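Local structure of cytoplasmic protein (Cryptococcus neoformans var. grubii serotype A, 7LPO) at residues A[240-245]-A[413-418]; A[466-471]-A[495-500]. The protein probably hydrolyses the beta-glucosidic bond of steryl glucosides, as a sterylglucosidase of glycoside hydrolase family 5. All blocks are in the same frame, centred on the assembly; numbering follows the deposited sequence.

Contact 1: residues A[240-245]-A[413-418]; sequences FIDAVG and SSRIRL
The guanidinium of Arg415 has the methyl CG2 of Ile241 on one face, 3.9 Å above the plane and over its centre, while the carboxylate of Asp242 meets its edge; nearby, the Phe240 ring has Val244 CG2 over one face and Trp105 packed edge-to-face. The arginine-aspartate pair links helices 232-254 and 400-419, neighbours in the outer helical layer of a family 5 TIM barrel; the helix segments run nearly parallel, at 21°, with axes 9.7 Å apart. At the edge, Arg415 NH1 gives Asp242 OD1 a nearly straight 2.8 Å salt bridge that lies in the guanidinium plane. It reaches the oxygen on its anti side, 23° out of the carboxylate plane. Water 1 closes the ring: it donates to Asp242 OD1 and accepts from Arg415 NH2, 2.9 Å away, which would limit the rotation of the guanidinium.

The arginine gets there by folding back. CB points toward the other helix and CG continues anti to the backbone N (chi1 -178°); bends at the next two torsions bring the guanidinium over Ile241 CG2. The first part of the chain lies against bare backbone, with Arg415 CG 4.0 Å from Gly245 CA. The other branch of Val244 faces helix 400-419, where Val244 CG1 lies 4.0 Å from Ile416 CD1.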
loop_
_atom_site.group_PDB
_atom_site.type_symbol
_atom_site.label_atom_id
_atom_site.label_comp_id
_atom_site.label_asym_id
_atom_site.label_seq_id
_atom_site.Cartn_x
_atom_site.Cartn_y
_atom_site.Cartn_z
ATOM N N PHE A 240 -11.004 -8.813 13.218
ATOM C CA PHE A 240 -10.266 -8.574 11.978
ATOM C C PHE A 240 -9.544 -9.837 11.520
ATOM O O PHE A 240 -9.594 -10.205 10.341
ATOM C CB PHE A 240 -9.271 -7.425 12.170
ATOM C CG PHE A 240 -8.269 -7.299 11.056
ATOM C CD1 PHE A 240 -8.649 -6.819 9.813
ATOM C CD2 PHE A 240 -6.955 -7.679 11.246
ATOM C CE1 PHE A 240 -7.725 -6.718 8.783
ATOM C CE2 PHE A 240 -6.038 -7.577 10.233
ATOM C CZ PHE A 240 -6.416 -7.092 9.000
ATOM N N ILE A 241 -8.867 -10.515 12.446
ATOM C CA ILE A 241 -8.150 -11.741 12.112
ATOM C C ILE A 241 -9.125 -12.843 11.712
ATOM O O ILE A 241 -8.851 -13.628 10.796
ATOM C CB ILE A 241 -7.256 -12.154 13.300
ATOM C CG1 ILE A 241 -6.167 -11.088 13.505
ATOM C CG2 ILE A 241 -6.641 -13.529 13.075
ATOM C CD1 ILE A 241 -5.316 -11.271 14.751
ATOM N N ASP A 242 -10.286 -12.905 12.372
ATOM C CA ASP A 242 -11.300 -13.884 11.984
ATOM C C ASP A 242 -11.821 -13.609 10.581
ATOM O O ASP A 242 -12.059 -14.540 9.806
ATOM C CB ASP A 242 -12.469 -13.869 12.973
ATOM C CG ASP A 242 -12.180 -14.645 14.248
ATOM O OD1 ASP A 242 -11.048 -15.161 14.398
ATOM O OD2 ASP A 242 -13.092 -14.723 15.113
ATOM N N ALA A 243 -12.042 -12.338 10.243
ATOM C CA ALA A 243 -12.606 -12.030 8.935
ATOM C C ALA A 243 -11.629 -12.390 7.828
ATOM O O ALA A 243 -12.003 -13.056 6.857
ATOM C CB ALA A 243 -12.995 -10.560 8.855
ATOM N N VAL A 244 -10.374 -11.951 7.950
ATOM C CA VAL A 244 -9.361 -12.363 6.981
ATOM C C VAL A 244 -9.230 -13.878 6.984
ATOM O O VAL A 244 -9.140 -14.515 5.928
ATOM C CB VAL A 244 -8.013 -11.675 7.272
ATOM C CG1 VAL A 244 -6.940 -12.140 6.258
ATOM C CG2 VAL A 244 -8.174 -10.167 7.238
ATOM N N GLY A 245 -9.252 -14.483 8.172
ATOM C CA GLY A 245 -9.132 -15.925 8.258
ATOM C C GLY A 245 -10.246 -16.654 7.537
ATOM O O GLY A 245 -10.031 -17.742 7.001
ATOM N N SER A 413 -0.339 -13.856 11.608
ATOM C CA SER A 413 0.404 -14.762 10.738
ATOM C C SER A 413 0.084 -16.224 11.048
ATOM O O SER A 413 0.024 -17.057 10.137
ATOM C CB SER A 413 1.905 -14.485 10.855
ATOM O OG SER A 413 2.396 -14.755 12.154
ATOM N N SER A 414 -0.140 -16.555 12.321
ATOM C CA SER A 414 -0.521 -17.923 12.662
ATOM C C SER A 414 -1.843 -18.309 12.014
ATOM O O SER A 414 -2.009 -19.439 11.542
ATOM C CB SER A 414 -0.619 -18.091 14.176
ATOM O OG SER A 414 0.629 -17.852 14.780
ATOM N N ARG A 415 -2.807 -17.388 11.996
ATOM C CA ARG A 415 -4.090 -17.701 11.380
ATOM C C ARG A 415 -3.936 -17.920 9.885
ATOM O O ARG A 415 -4.551 -18.831 9.322
ATOM C CB ARG A 415 -5.113 -16.588 11.639
ATOM C CG ARG A 415 -6.498 -16.895 11.051
ATOM C CD ARG A 415 -7.147 -18.093 11.762
ATOM N NE ARG A 415 -7.069 -17.878 13.204
ATOM C CZ ARG A 415 -7.966 -17.190 13.904
ATOM N NH1 ARG A 415 -9.039 -16.687 13.297
ATOM N NH2 ARG A 415 -7.793 -17.015 15.209
ATOM N N ILE A 416 -3.128 -17.092 9.224
ATOM C CA ILE A 416 -2.915 -17.255 7.786
ATOM C C ILE A 416 -2.393 -18.653 7.486
ATOM O O ILE A 416 -2.880 -19.334 6.578
ATOM C CB ILE A 416 -1.954 -16.176 7.252
ATOM C CG1 ILE A 416 -2.614 -14.795 7.304
ATOM C CG2 ILE A 416 -1.460 -16.553 5.853
ATOM C CD1 ILE A 416 -3.799 -14.608 6.397
ATOM N N ARG A 417 -1.395 -19.105 8.252
ATOM C CA ARG A 417 -0.777 -20.400 7.986
ATOM C C ARG A 417 -1.729 -21.552 8.295
ATOM O O ARG A 417 -1.605 -22.631 7.706
ATOM C CB ARG A 417 0.510 -20.547 8.801
ATOM C CG ARG A 417 1.723 -19.788 8.227
ATOM C CD ARG A 417 2.597 -20.665 7.321
ATOM N NE ARG A 417 3.587 -19.864 6.602
ATOM C CZ ARG A 417 4.713 -19.407 7.135
ATOM N NH1 ARG A 417 5.020 -19.684 8.392
ATOM N NH2 ARG A 417 5.541 -18.676 6.408
ATOM N N LEU A 418 -2.688 -21.340 9.197
ATOM C CA LEU A 418 -3.660 -22.382 9.493
ATOM C C LEU A 418 -4.424 -22.776 8.240
ATOM O O LEU A 418 -4.686 -23.958 8.009
ATOM C CB LEU A 418 -4.622 -21.896 10.576
ATOM C CG LEU A 418 -5.639 -22.901 11.103
ATOM C CD1 LEU A 418 -4.924 -24.111 11.703
ATOM C CD2 LEU A 418 -6.547 -22.242 12.125
HETATM O O HOH W 1 -9.129 -14.677 16.300
#

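Contact 2: residues A[466-471]-A[495-500]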
loop_
_atom_site.group_PDB
_atom_site.type_symbol
_atom_site.label_atom_id
_atom_site.label_comp_id
_atom_site.label_asym_id
_atom_site.label_seq_id
_atom_site.Cartn_x
_atom_site.Cartn_y
_atom_site.Cartn_z
ATOM N N TRP A 466 12.116 20.346 -9.668
ATOM C CA TRP A 466 13.511 20.364 -10.090
ATOM C C TRP A 466 14.456 20.116 -8.926
ATOM O O TRP A 466 15.673 20.045 -9.132
ATOM C CB TRP A 466 13.852 21.700 -10.771
ATOM C CG TRP A 466 13.464 22.916 -9.986
ATOM C CD1 TRP A 466 12.300 23.616 -10.090
ATOM C CD2 TRP A 466 14.243 23.582 -8.984
ATOM N NE1 TRP A 466 12.296 24.670 -9.203
ATOM C CE2 TRP A 466 13.480 24.671 -8.515
ATOM C CE3 TRP A 466 15.510 23.364 -8.439
ATOM C CZ2 TRP A 466 13.935 25.528 -7.518
ATOM C CZ3 TRP A 466 15.964 24.218 -7.454
ATOM C CH2 TRP A 466 15.177 25.285 -6.997
ATOM N N PHE A 467 13.916 19.997 -7.716
ATOM C CA PHE A 467 14.654 19.621 -6.523
ATOM C C PHE A 467 13.918 18.481 -5.835
ATOM O O PHE A 467 12.751 18.204 -6.120
ATOM C CB PHE A 467 14.772 20.791 -5.545
ATOM C CG PHE A 467 13.445 21.276 -5.048
ATOM C CD1 PHE A 467 12.715 22.191 -5.782
ATOM C CD2 PHE A 467 12.908 20.789 -3.866
ATOM C CE1 PHE A 467 11.477 22.634 -5.347
ATOM C CE2 PHE A 467 11.673 21.221 -3.427
ATOM C CZ PHE A 467 10.956 22.150 -4.171
ATOM N N ASN A 468 14.607 17.821 -4.916
ATOM C CA ASN A 468 13.986 16.809 -4.071
ATOM C C ASN A 468 14.883 16.658 -2.854
ATOM O O ASN A 468 15.907 17.336 -2.736
ATOM C CB ASN A 468 13.771 15.485 -4.816
ATOM C CG ASN A 468 12.616 14.669 -4.240
ATOM O OD1 ASN A 468 12.426 14.611 -3.021
ATOM N ND2 ASN A 468 11.838 14.039 -5.117
ATOM N N ALA A 469 14.490 15.779 -1.941
ATOM C CA ALA A 469 15.231 15.623 -0.701
ATOM C C ALA A 469 15.118 14.190 -0.215
ATOM O O ALA A 469 14.114 13.508 -0.454
ATOM C CB ALA A 469 14.725 16.588 0.375
ATOM N N ASP A 470 16.161 13.749 0.486
ATOM C CA ASP A 470 16.271 12.370 0.947
ATOM C C ASP A 470 15.481 12.218 2.241
ATOM O O ASP A 470 16.019 12.361 3.342
ATOM C CB ASP A 470 17.735 12.002 1.141
ATOM C CG ASP A 470 17.913 10.622 1.750
ATOM O OD1 ASP A 470 16.926 9.850 1.816
ATOM O OD2 ASP A 470 19.046 10.314 2.162
ATOM N N ALA A 471 14.194 11.876 2.104
ATOM C CA ALA A 471 13.300 11.863 3.261
ATOM C C ALA A 471 13.638 10.740 4.239
ATOM O O ALA A 471 13.493 10.906 5.457
ATOM C CB ALA A 471 11.845 11.739 2.798
ATOM N N LYS A 495 19.565 9.363 -8.441
ATOM C CA LYS A 495 20.517 8.586 -7.654
ATOM C C LYS A 495 20.132 8.587 -6.184
ATOM O O LYS A 495 20.280 7.575 -5.491
ATOM C CB LYS A 495 21.922 9.153 -7.842
ATOM C CG LYS A 495 23.021 8.365 -7.146
ATOM C CD LYS A 495 24.399 8.932 -7.500
ATOM C CE LYS A 495 25.529 8.183 -6.794
ATOM N NZ LYS A 495 26.498 9.127 -6.142
ATOM N N MET A 496 19.623 9.716 -5.695
ATOM C CA MET A 496 19.239 9.814 -4.294
ATOM C C MET A 496 18.054 8.907 -3.982
ATOM O O MET A 496 18.068 8.187 -2.974
ATOM C CB MET A 496 18.925 11.272 -3.962
ATOM C CG MET A 496 18.591 11.520 -2.518
ATOM S SD MET A 496 16.819 11.449 -2.290
ATOM C CE MET A 496 16.326 13.000 -3.046
ATOM N N ILE A 497 17.037 8.897 -4.852
ATOM C CA ILE A 497 15.869 8.058 -4.605
ATOM C C ILE A 497 16.239 6.586 -4.714
ATOM O O ILE A 497 15.775 5.755 -3.928
ATOM C CB ILE A 497 14.717 8.449 -5.552
ATOM C CG1 ILE A 497 14.389 9.920 -5.311
ATOM C CG2 ILE A 497 13.506 7.550 -5.324
ATOM C CD1 ILE A 497 13.021 10.348 -5.727
ATOM N N GLN A 498 17.101 6.242 -5.664
ATOM C CA GLN A 498 17.594 4.873 -5.730
ATOM C C GLN A 498 18.329 4.501 -4.447
ATOM O O GLN A 498 18.250 3.353 -3.989
ATOM C CB GLN A 498 18.505 4.709 -6.943
ATOM C CG GLN A 498 18.882 3.288 -7.243
ATOM C CD GLN A 498 19.709 3.179 -8.506
ATOM O OE1 GLN A 498 20.928 3.219 -8.455
ATOM N NE2 GLN A 498 19.042 3.060 -9.649
ATOM N N GLY A 499 19.045 5.455 -3.853
ATOM C CA GLY A 499 19.678 5.199 -2.570
ATOM C C GLY A 499 18.687 4.972 -1.446
ATOM O O GLY A 499 18.937 4.165 -0.547
ATOM N N GLU A 500 17.541 5.659 -1.493
ATOM C CA GLU A 500 16.511 5.418 -0.487
ATOM C C GLU A 500 15.969 3.996 -0.576
ATOM O O GLU A 500 15.739 3.348 0.448
ATOM C CB GLU A 500 15.380 6.433 -0.640
ATOM C CG GLU A 500 15.747 7.848 -0.215
ATOM C CD GLU A 500 14.534 8.780 -0.193
ATOM O OE1 GLU A 500 14.173 9.325 -1.249
ATOM O OE2 GLU A 500 13.941 8.967 0.887
HETATM O O HOH W 2 12.314 10.997 -0.807
#
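Met496, Glu500 and Asp470 carry this contact, in which the end of strand 467-469 and the turn after it pass over helix 490-512. Met496 has the most surface buried by the contact. Its CG leaves anti to the backbone N (chi1 -177°), then the chain bends twice, laying the methyl against the backbone at the end of the strand and the sulfur against Asp470, just beyond it. The methyl CE sits 3.3 Å from Ala469 C, against the peptide group, and also touches Asn468 CB. One atom back, Met496 SD packs 3.4 Å from Asp470 CA, with the CB of that aspartate close by.

Beside the thioether, the side chains of Asp470 and Glu500 run past one another head to tail, their carboxylate planes 71° apart. Asp470 OD1 comes 3.2 Å from Glu500 OE2 and rests close to the CG of the glutamate. Two acceptors this near would normally repel, but both sit at the start of helix 471-475: Asp470 OD1 takes the N-H of Gly473, and Glu500 OE2 takes that of Ile472. These amides, and perhaps the helix dipole, probably offset the charge. Asp470 OD2 is hydrogen-bonded to Tyr479 OH. Water 2 lies between Glu500 OE1 and Ala469 O, 3.1 Å from the latter.

Within the strand, Asn468 OD1 accepts the N-H of Ala469, the next residue, at 2.6 Å; the amide hydrogen comes to a lone pair of OD1, in the plane of the side-chain amide. Together with the hydrogen bond from ND2 to Asp455 OD1, this sets how the amide is turned; ND2 of Asn468 lies 3.9 Å from Ile497 CD1.

The chain bends in an inverse gamma turn centred on Asp470, which is the N-cap of helix 471-475; Glu500, from a helix of the barrel, supplies a second carboxylate to the same helix start.

The two contacts touch different parts of the barrel: their centres are 38 Å apart, their nearest atoms about 25 Å, and they lie on opposite sides of the centre of the chain. Contact 1 joins two long helices to each other, whereas contact 2 seats a small two-stranded sheet, 467-469 with 486-488, apparently an addition to the barrel, on one. Chain order connects them. Helix 400-419 of contact 1 leads into strand 424-427, which pairs in parallel with 447-449; that sheet follows, then helix 490-512 of contact 2 and strand 518-522. In family 5 enzymes the catalytic acids sit at the C-terminal ends of barrel strands, and both contacts involve the helices that surround those strands.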